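Long-range contacts in signal recognition particle subunit SRP68 (Chaetomium thermophilum, PDB 4P3G), which binds SRP RNA through this N-terminal domain and probably helps the signal recognition particle target secretory and membrane proteins to the endoplasmic reticulum: residues R118-L123 against A144-L149; R150-F155 against K165-C170. All blocks are in the same frame, centred on the assembly; numbering follows the deposited sequence.

Contact 1. Residues R118-L123 against A144-L149. With PO4 (phosphate ion), chain E.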
ATOM      1  N   ARG A 118      15.608 -25.002  10.828  1.00 72.70           N
ATOM      2  CA  ARG A 118      16.837 -25.056  11.612  1.00 75.18           C
ATOM      3  C   ARG A 118      17.996 -25.597  10.768  1.00 83.15           C
ATOM      4  O   ARG A 118      19.109 -25.071  10.814  1.00 88.02           O
ATOM      5  CB  ARG A 118      16.642 -25.946  12.840  1.00 72.53           C
ATOM      6  CG  ARG A 118      15.871 -25.298  13.942  1.00 74.45           C
ATOM      7  CD  ARG A 118      15.938 -26.075  15.246  1.00 81.68           C
ATOM      8  NE  ARG A 118      15.402 -27.426  15.116  1.00 88.96           N
ATOM      9  CZ  ARG A 118      14.134 -27.752  15.350  1.00 92.08           C
ATOM     10  NH1 ARG A 118      13.268 -26.816  15.691  1.00 93.75           N
ATOM     11  NH2 ARG A 118      13.723 -29.004  15.217  1.00 93.58           N
ATOM     12  N   ILE A 119      17.727 -26.621   9.963  1.00 80.73           N
ATOM     13  CA  ILE A 119      18.786 -27.200   9.153  1.00 86.32           C
ATOM     14  C   ILE A 119      19.260 -26.206   8.102  1.00 81.03           C
ATOM     15  O   ILE A 119      20.460 -26.015   7.920  1.00 79.62           O
ATOM     16  CB  ILE A 119      18.325 -28.533   8.478  1.00 68.48           C
ATOM     17  CG1 ILE A 119      18.176 -29.615   9.534  1.00 65.03           C
ATOM     18  CG2 ILE A 119      19.336 -29.012   7.418  1.00 61.11           C
ATOM     19  CD1 ILE A 119      17.256 -30.730   9.086  1.00 68.90           C
ATOM     20  N   ALA A 120      18.316 -25.554   7.434  1.00 80.24           N
ATOM     21  CA  ALA A 120      18.658 -24.593   6.395  1.00 72.19           C
ATOM     22  C   ALA A 120      19.327 -23.375   6.987  1.00 70.29           C
ATOM     23  O   ALA A 120      20.189 -22.772   6.353  1.00 75.73           O
ATOM     24  CB  ALA A 120      17.443 -24.192   5.609  1.00 65.89           C
ATOM     25  N   GLU A 121      18.921 -22.999   8.194  1.00 66.53           N
ATOM     26  CA  GLU A 121      19.499 -21.811   8.814  1.00 74.23           C
ATOM     27  C   GLU A 121      20.966 -22.046   9.136  1.00 73.43           C
ATOM     28  O   GLU A 121      21.815 -21.176   8.901  1.00 75.82           O
ATOM     29  CB  GLU A 121      18.720 -21.391  10.069  1.00 76.23           C
ATOM     30  CG  GLU A 121      17.390 -20.728   9.746  1.00 81.98           C
ATOM     31  CD  GLU A 121      16.459 -20.602  10.949  1.00 89.13           C
ATOM     32  OE1 GLU A 121      16.822 -21.073  12.049  1.00 89.32           O
ATOM     33  OE2 GLU A 121      15.370 -20.003  10.786  1.00 91.52           O
ATOM     34  N   LYS A 122      21.268 -23.238   9.637  1.00 65.54           N
ATOM     35  CA  LYS A 122      22.638 -23.578   9.942  1.00 69.19           C
ATOM     36  C   LYS A 122      23.468 -23.649   8.661  1.00 71.47           C
ATOM     37  O   LYS A 122      24.678 -23.370   8.674  1.00 77.03           O
ATOM     38  CB  LYS A 122      22.713 -24.898  10.700  1.00 73.44           C
ATOM     39  CG  LYS A 122      22.046 -24.871  12.050  1.00 83.41           C
ATOM     40  CD  LYS A 122      22.517 -26.044  12.902  1.00 97.96           C
ATOM     41  CE  LYS A 122      22.332 -25.760  14.393  1.00108.16           C
ATOM     42  NZ  LYS A 122      20.896 -25.583  14.768  1.00111.13           N
ATOM     43  N   LEU A 123      22.824 -24.026   7.561  1.00 65.93           N
ATOM     44  CA  LEU A 123      23.517 -24.124   6.282  1.00 72.16           C
ATOM     45  C   LEU A 123      23.903 -22.739   5.796  1.00 76.82           C
ATOM     46  O   LEU A 123      25.004 -22.550   5.269  1.00 80.28           O
ATOM     47  CB  LEU A 123      22.643 -24.818   5.236  1.00 69.92           C
ATOM     48  CG  LEU A 123      23.199 -24.755   3.807  1.00 66.48           C
ATOM     49  CD1 LEU A 123      24.554 -25.414   3.731  1.00 72.13           C
ATOM     50  CD2 LEU A 123      22.233 -25.364   2.803  1.00 61.88           C
ATOM     51  N   ALA A 144      18.002 -16.725   1.806  1.00 67.83           N
ATOM     52  CA  ALA A 144      16.627 -16.632   1.311  1.00 63.40           C
ATOM     53  C   ALA A 144      15.913 -17.974   1.562  1.00 62.29           C
ATOM     54  O   ALA A 144      14.829 -18.014   2.167  1.00 57.81           O
ATOM     55  CB  ALA A 144      16.593 -16.266  -0.185  1.00 60.55           C
ATOM     56  N   TYR A 145      16.563 -19.064   1.164  1.00 62.99           N
ATOM     57  CA  TYR A 145      15.999 -20.395   1.352  1.00 65.23           C
ATOM     58  C   TYR A 145      15.692 -20.655   2.827  1.00 66.07           C
ATOM     59  O   TYR A 145      14.651 -21.233   3.166  1.00 71.76           O
ATOM     60  CB  TYR A 145      16.952 -21.465   0.834  1.00 67.87           C
ATOM     61  CG  TYR A 145      16.470 -22.883   1.049  1.00 72.02           C
ATOM     62  CD1 TYR A 145      15.297 -23.352   0.453  1.00 69.83           C
ATOM     63  CD2 TYR A 145      17.178 -23.747   1.872  1.00 75.79           C
ATOM     64  CE1 TYR A 145      14.865 -24.648   0.662  1.00 75.00           C
ATOM     65  CE2 TYR A 145      16.756 -25.036   2.087  1.00 78.92           C
ATOM     66  CZ  TYR A 145      15.603 -25.488   1.484  1.00 80.36           C
ATOM     67  OH  TYR A 145      15.201 -26.784   1.714  1.00 82.43           O
ATOM     68  N   ALA A 146      16.602 -20.248   3.704  1.00 56.63           N
ATOM     69  CA  ALA A 146      16.359 -20.424   5.121  1.00 54.76           C
ATOM     70  C   ALA A 146      15.166 -19.564   5.554  1.00 65.89           C
ATOM     71  O   ALA A 146      14.415 -19.921   6.468  1.00 71.13           O
ATOM     72  CB  ALA A 146      17.593 -20.102   5.913  1.00 48.46           C
ATOM     73  N   ALA A 147      15.014 -18.397   4.929  1.00 68.40           N
ATOM     74  CA  ALA A 147      13.937 -17.497   5.311  1.00 60.10           C
ATOM     75  C   ALA A 147      12.642 -18.067   4.821  1.00 62.55           C
ATOM     76  O   ALA A 147      11.620 -17.954   5.485  1.00 67.97           O
ATOM     77  CB  ALA A 147      14.164 -16.111   4.742  1.00 58.72           C
ATOM     78  N   LEU A 148      12.727 -18.753   3.687  1.00 66.55           N
ATOM     79  CA  LEU A 148      11.582 -19.362   3.027  1.00 65.33           C
ATOM     80  C   LEU A 148      10.997 -20.487   3.884  1.00 68.91           C
ATOM     81  O   LEU A 148       9.769 -20.594   4.071  1.00 67.27           O
ATOM     82  CB  LEU A 148      12.010 -19.931   1.675  1.00 63.01           C
ATOM     83  CG  LEU A 148      10.956 -20.631   0.805  1.00 67.97           C
ATOM     84  CD1 LEU A 148      10.074 -19.585   0.153  1.00 65.62           C
ATOM     85  CD2 LEU A 148      11.548 -21.605  -0.250  1.00 71.56           C
ATOM     86  N   LEU A 149      11.875 -21.353   4.374  1.00 65.98           N
ATOM     87  CA  LEU A 149      11.397 -22.457   5.177  1.00 63.80           C
ATOM     88  C   LEU A 149      10.882 -21.920   6.506  1.00 65.39           C
ATOM     89  O   LEU A 149       9.864 -22.388   7.012  1.00 64.45           O
ATOM     90  CB  LEU A 149      12.495 -23.503   5.404  1.00 64.00           C
ATOM     91  CG  LEU A 149      12.862 -24.349   4.195  1.00 60.70           C
ATOM     92  CD1 LEU A 149      13.699 -25.551   4.609  1.00 59.82           C
ATOM     93  CD2 LEU A 149      11.635 -24.752   3.431  1.00 65.71           C
TER
HETATM   94  P   PO4 E 301      12.973 -23.400  16.026  1.00142.27           P
HETATM   95  O1  PO4 E 301      12.515 -24.313  14.916  1.00137.60           O
HETATM   96  O2  PO4 E 301      13.901 -22.342  15.465  1.00142.09           O
HETATM   97  O3  PO4 E 301      13.706 -24.194  17.083  1.00144.45           O
HETATM   98  O4  PO4 E 301      11.768 -22.755  16.674  1.00146.55           O

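Contact 2. Residues R150-F155 against K165-C170. With PO4 (phosphate ion), chain E.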
ATOM      1  N   ARG A 150      11.587 -20.943   7.079  1.00 63.53           N
ATOM      2  CA  ARG A 150      11.177 -20.398   8.369  1.00 65.70           C
ATOM      3  C   ARG A 150       9.819 -19.704   8.216  1.00 66.77           C
ATOM      4  O   ARG A 150       8.997 -19.713   9.132  1.00 68.13           O
ATOM      5  CB  ARG A 150      12.226 -19.449   8.928  1.00 65.09           C
ATOM      6  CG  ARG A 150      11.811 -18.751  10.207  1.00 56.98           C
ATOM      7  CD  ARG A 150      11.559 -19.719  11.287  1.00 58.83           C
ATOM      8  NE  ARG A 150      12.775 -20.439  11.642  1.00 67.37           N
ATOM      9  CZ  ARG A 150      12.802 -21.470  12.486  1.00 74.60           C
ATOM     10  NH1 ARG A 150      11.669 -21.875  13.054  1.00 76.39           N
ATOM     11  NH2 ARG A 150      13.949 -22.085  12.770  1.00 74.57           N
ATOM     12  N   GLY A 151       9.600 -19.089   7.056  1.00 63.87           N
ATOM     13  CA  GLY A 151       8.312 -18.499   6.752  1.00 61.90           C
ATOM     14  C   GLY A 151       7.187 -19.530   6.712  1.00 67.11           C
ATOM     15  O   GLY A 151       6.108 -19.298   7.264  1.00 78.44           O
ATOM     16  N   ALA A 152       7.438 -20.665   6.067  1.00 61.53           N
ATOM     17  CA  ALA A 152       6.465 -21.745   5.972  1.00 56.74           C
ATOM     18  C   ALA A 152       6.100 -22.265   7.356  1.00 63.79           C
ATOM     19  O   ALA A 152       4.936 -22.529   7.662  1.00 65.42           O
ATOM     20  CB  ALA A 152       7.017 -22.863   5.128  1.00 53.53           C
ATOM     21  N   ALA A 153       7.107 -22.413   8.202  1.00 63.86           N
ATOM     22  CA  ALA A 153       6.855 -22.947   9.518  1.00 62.84           C
ATOM     23  C   ALA A 153       5.912 -22.042  10.313  1.00 69.78           C
ATOM     24  O   ALA A 153       4.907 -22.523  10.832  1.00 74.28           O
ATOM     25  CB  ALA A 153       8.164 -23.170  10.251  1.00 59.64           C
ATOM     26  N   LEU A 154       6.196 -20.739  10.375  1.00 73.27           N
ATOM     27  CA  LEU A 154       5.369 -19.819  11.171  1.00 68.89           C
ATOM     28  C   LEU A 154       3.988 -19.613  10.546  1.00 66.23           C
ATOM     29  O   LEU A 154       2.985 -19.413  11.244  1.00 72.74           O
ATOM     30  CB  LEU A 154       6.071 -18.485  11.354  1.00 65.07           C
ATOM     31  CG  LEU A 154       7.374 -18.509  12.153  1.00 56.23           C
ATOM     32  CD1 LEU A 154       8.200 -17.268  11.814  1.00 49.66           C
ATOM     33  CD2 LEU A 154       7.097 -18.626  13.654  1.00 51.03           C
ATOM     34  N   PHE A 155       3.937 -19.682   9.227  1.00 53.98           N
ATOM     35  CA  PHE A 155       2.660 -19.614   8.530  1.00 57.69           C
ATOM     36  C   PHE A 155       1.732 -20.791   8.943  1.00 77.89           C
ATOM     37  O   PHE A 155       0.528 -20.594   9.145  1.00 78.51           O
ATOM     38  CB  PHE A 155       2.923 -19.633   7.033  1.00 53.51           C
ATOM     39  CG  PHE A 155       1.703 -19.526   6.197  1.00 59.52           C
ATOM     40  CD1 PHE A 155       0.970 -20.674   5.879  1.00 60.63           C
ATOM     41  CD2 PHE A 155       1.307 -18.302   5.665  1.00 61.67           C
ATOM     42  CE1 PHE A 155      -0.174 -20.600   5.080  1.00 61.56           C
ATOM     43  CE2 PHE A 155       0.166 -18.206   4.853  1.00 61.40           C
ATOM     44  CZ  PHE A 155      -0.577 -19.358   4.563  1.00 66.38           C
ATOM     45  N   LYS A 165       7.774 -11.502   8.816  1.00 60.79           N
ATOM     46  CA  LYS A 165       9.176 -11.086   8.949  1.00 65.75           C
ATOM     47  C   LYS A 165      10.073 -11.994   8.123  1.00 69.14           C
ATOM     48  O   LYS A 165      10.955 -11.499   7.430  1.00 74.00           O
ATOM     49  CB  LYS A 165       9.666 -11.075  10.399  1.00 64.25           C
ATOM     50  CG  LYS A 165       8.739 -10.398  11.349  1.00 71.20           C
ATOM     51  CD  LYS A 165       9.469  -9.985  12.612  1.00 81.48           C
ATOM     52  CE  LYS A 165       9.799 -11.168  13.481  1.00 93.09           C
ATOM     53  NZ  LYS A 165      10.057 -10.718  14.873  1.00103.92           N
ATOM     54  N   SER A 166       9.862 -13.310   8.192  1.00 66.26           N
ATOM     55  CA  SER A 166      10.710 -14.221   7.414  1.00 67.79           C
ATOM     56  C   SER A 166      10.525 -14.055   5.929  1.00 64.75           C
ATOM     57  O   SER A 166      11.496 -13.945   5.183  1.00 67.44           O
ATOM     58  CB  SER A 166      10.458 -15.678   7.762  1.00 68.02           C
ATOM     59  OG  SER A 166      10.996 -15.973   9.021  1.00 75.84           O
ATOM     60  N   TYR A 167       9.270 -14.018   5.506  1.00 57.66           N
ATOM     61  CA  TYR A 167       8.958 -13.938   4.090  1.00 59.53           C
ATOM     62  C   TYR A 167       9.441 -12.634   3.469  1.00 64.45           C
ATOM     63  O   TYR A 167       9.806 -12.591   2.282  1.00 63.60           O
ATOM     64  CB  TYR A 167       7.453 -14.101   3.891  1.00 62.86           C
ATOM     65  CG  TYR A 167       6.971 -15.523   3.823  1.00 62.46           C
ATOM     66  CD1 TYR A 167       7.594 -16.449   3.003  1.00 62.55           C
ATOM     67  CD2 TYR A 167       5.906 -15.947   4.600  1.00 65.79           C
ATOM     68  CE1 TYR A 167       7.153 -17.749   2.925  1.00 65.71           C
ATOM     69  CE2 TYR A 167       5.452 -17.263   4.541  1.00 71.27           C
ATOM     70  CZ  TYR A 167       6.079 -18.161   3.700  1.00 70.83           C
ATOM     71  OH  TYR A 167       5.636 -19.474   3.642  1.00 73.78           O
ATOM     72  N   ALA A 168       9.447 -11.569   4.270  1.00 64.44           N
ATOM     73  CA  ALA A 168       9.929 -10.293   3.779  1.00 64.76           C
ATOM     74  C   ALA A 168      11.405 -10.434   3.449  1.00 67.27           C
ATOM     75  O   ALA A 168      11.832 -10.019   2.364  1.00 68.16           O
ATOM     76  CB  ALA A 168       9.701  -9.192   4.797  1.00 66.05           C
ATOM     77  N   ILE A 169      12.174 -11.064   4.347  1.00 63.91           N
ATOM     78  CA  ILE A 169      13.593 -11.241   4.076  1.00 61.97           C
ATOM     79  C   ILE A 169      13.774 -12.008   2.752  1.00 65.22           C
ATOM     80  O   ILE A 169      14.480 -11.545   1.862  1.00 67.53           O
ATOM     81  CB  ILE A 169      14.342 -12.026   5.164  1.00 62.72           C
ATOM     82  CG1 ILE A 169      14.224 -11.400   6.550  1.00 62.70           C
ATOM     83  CG2 ILE A 169      15.770 -12.290   4.738  1.00 55.49           C
ATOM     84  CD1 ILE A 169      14.736 -10.072   6.609  1.00 79.10           C
ATOM     85  N   CYS A 170      13.130 -13.166   2.590  1.00 64.57           N
ATOM     86  CA  CYS A 170      13.433 -13.939   1.386  1.00 71.55           C
ATOM     87  C   CYS A 170      12.897 -13.320   0.098  1.00 70.18           C
ATOM     88  O   CYS A 170      13.521 -13.429  -0.962  1.00 75.51           O
ATOM     89  CB  CYS A 170      13.005 -15.413   1.475  1.00 76.77           C
ATOM     90  SG  CYS A 170      11.286 -15.786   1.313  1.00 73.36           S
TER
HETATM   91  P   PO4 E 301      12.973 -23.400  16.026  1.00142.27           P
HETATM   92  O1  PO4 E 301      12.515 -24.313  14.916  1.00137.60           O
HETATM   93  O2  PO4 E 301      13.901 -22.342  15.465  1.00142.09           O
HETATM   94  O3  PO4 E 301      13.706 -24.194  17.083  1.00144.45           O
HETATM   95  O4  PO4 E 301      11.768 -22.755  16.674  1.00146.55           O

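Contact 1. Residues R118-L123 against A144-L149
Glu121 OE2, beyond a side chain that passes Ala146, forms a salt bridge with the side chain of Arg150, the residue that directly follows 144-149 on the same helix. With CG anti to its own carbonyl carbon (chi1 -75°) and the chain extended beyond, the carboxylate is carried past Ala146 to Arg150 NE, while Glu121 CG stays 3.9 Å from Ala146 CB. Below this charged edge the interface is apolar, with no hydrogen bond between the two segments. The helices run antiparallel, their axes 8.3 Å apart at an angle of 162°, and come closest at Ala120 and Ala146, whose CA atoms are 4.9 Å apart. Ala120 CB faces three neighbours: Ala146 CB at 4.1 Å, Tyr145 CE2 at 3.7 Å, and Leu149 CD1 at 4.1 Å. It approaches the tyrosine ring obliquely along the CD2-CE2 side, while Leu149 CG, one turn on, covers one ring face near the rim. Tyr145 holds CG opposite its backbone N (chi1 177°), which brings the ring close to Ala120, and its buried hydroxyl is hydrogen-bonded to Glu81 of helix 71-93. Arg118 points elsewhere: its guanidinium meets a phosphate ion at its edge, where NH1 makes weak hydrogen bonds to O1 (2.7 Å) and O3 (3.0 Å). The ion probably came from the crystallisation liquor, but such a site is consistent with a surface that binds RNA backbone. Small residues between antiparallel neighbouring helices are in keeping with the TPR-like architecture of the SRP68 RNA-binding domain.

Contact 2. Residues R150-F155 against K165-C170
Helix segments 150-155 and 165-170 run antiparallel at 156°, with axes 8.4 Å apart and the CA atoms of Gly151 and Ser166 closest, at 4.9 Å. They form a helical hairpin, joined by a short turn, of the TPR-like RNA-binding domain. Gly151 presents bare backbone to Tyr167, and its CA lies over one ring face, 3.9 Å from the centroid and 14° off the normal, a CH-pi contact. Phe155 CB meets the same ring at its edge, 4.3 Å from CE2, while Phe155's own ring packs edge-to-face with Trp160 near the turn. Ser166 packs on the same backbone, its CB 3.6 Å from Gly151 N and its OG beside the aliphatic part of Arg150. On the outer flank, Lys165 NZ is hydrogen-bonded to Ser224 of a second subunit. Arg150 starts with CG anti to its backbone N, then bends at chi2 and chi3, which sets the guanidinium beside helix 103-128, next to the phosphate. NE is held by the salt bridge to Glu121 of that helix. Both terminal nitrogens grip the ion: Arg150 NH1 donates to O1 over 3.2 Å at 158°, and NH2 reaches O2 at 2.7 Å in a weak, strongly bent bond.

Overall arrangement
Helix 136-156 serves both contacts in series, its 144-149 part packing on helix 103-128 in contact 1 and its 150-155 part on helix 160-181 in contact 2. Contact 1 is buried near the middle of the chain and rests on alanine, leucine and tyrosine side chains; contact 2 is only partly buried and sets backbone against a ring and a serine, with other subunits reaching its outer side. The two touch through Ala147 of 144-149, its CB 3.5 Å from Cys170 CB. The charged border is shared too: the Glu121-Arg150 salt bridge spans the two contacts, and Arg118 and Arg150, one from each, bind the same phosphate ion.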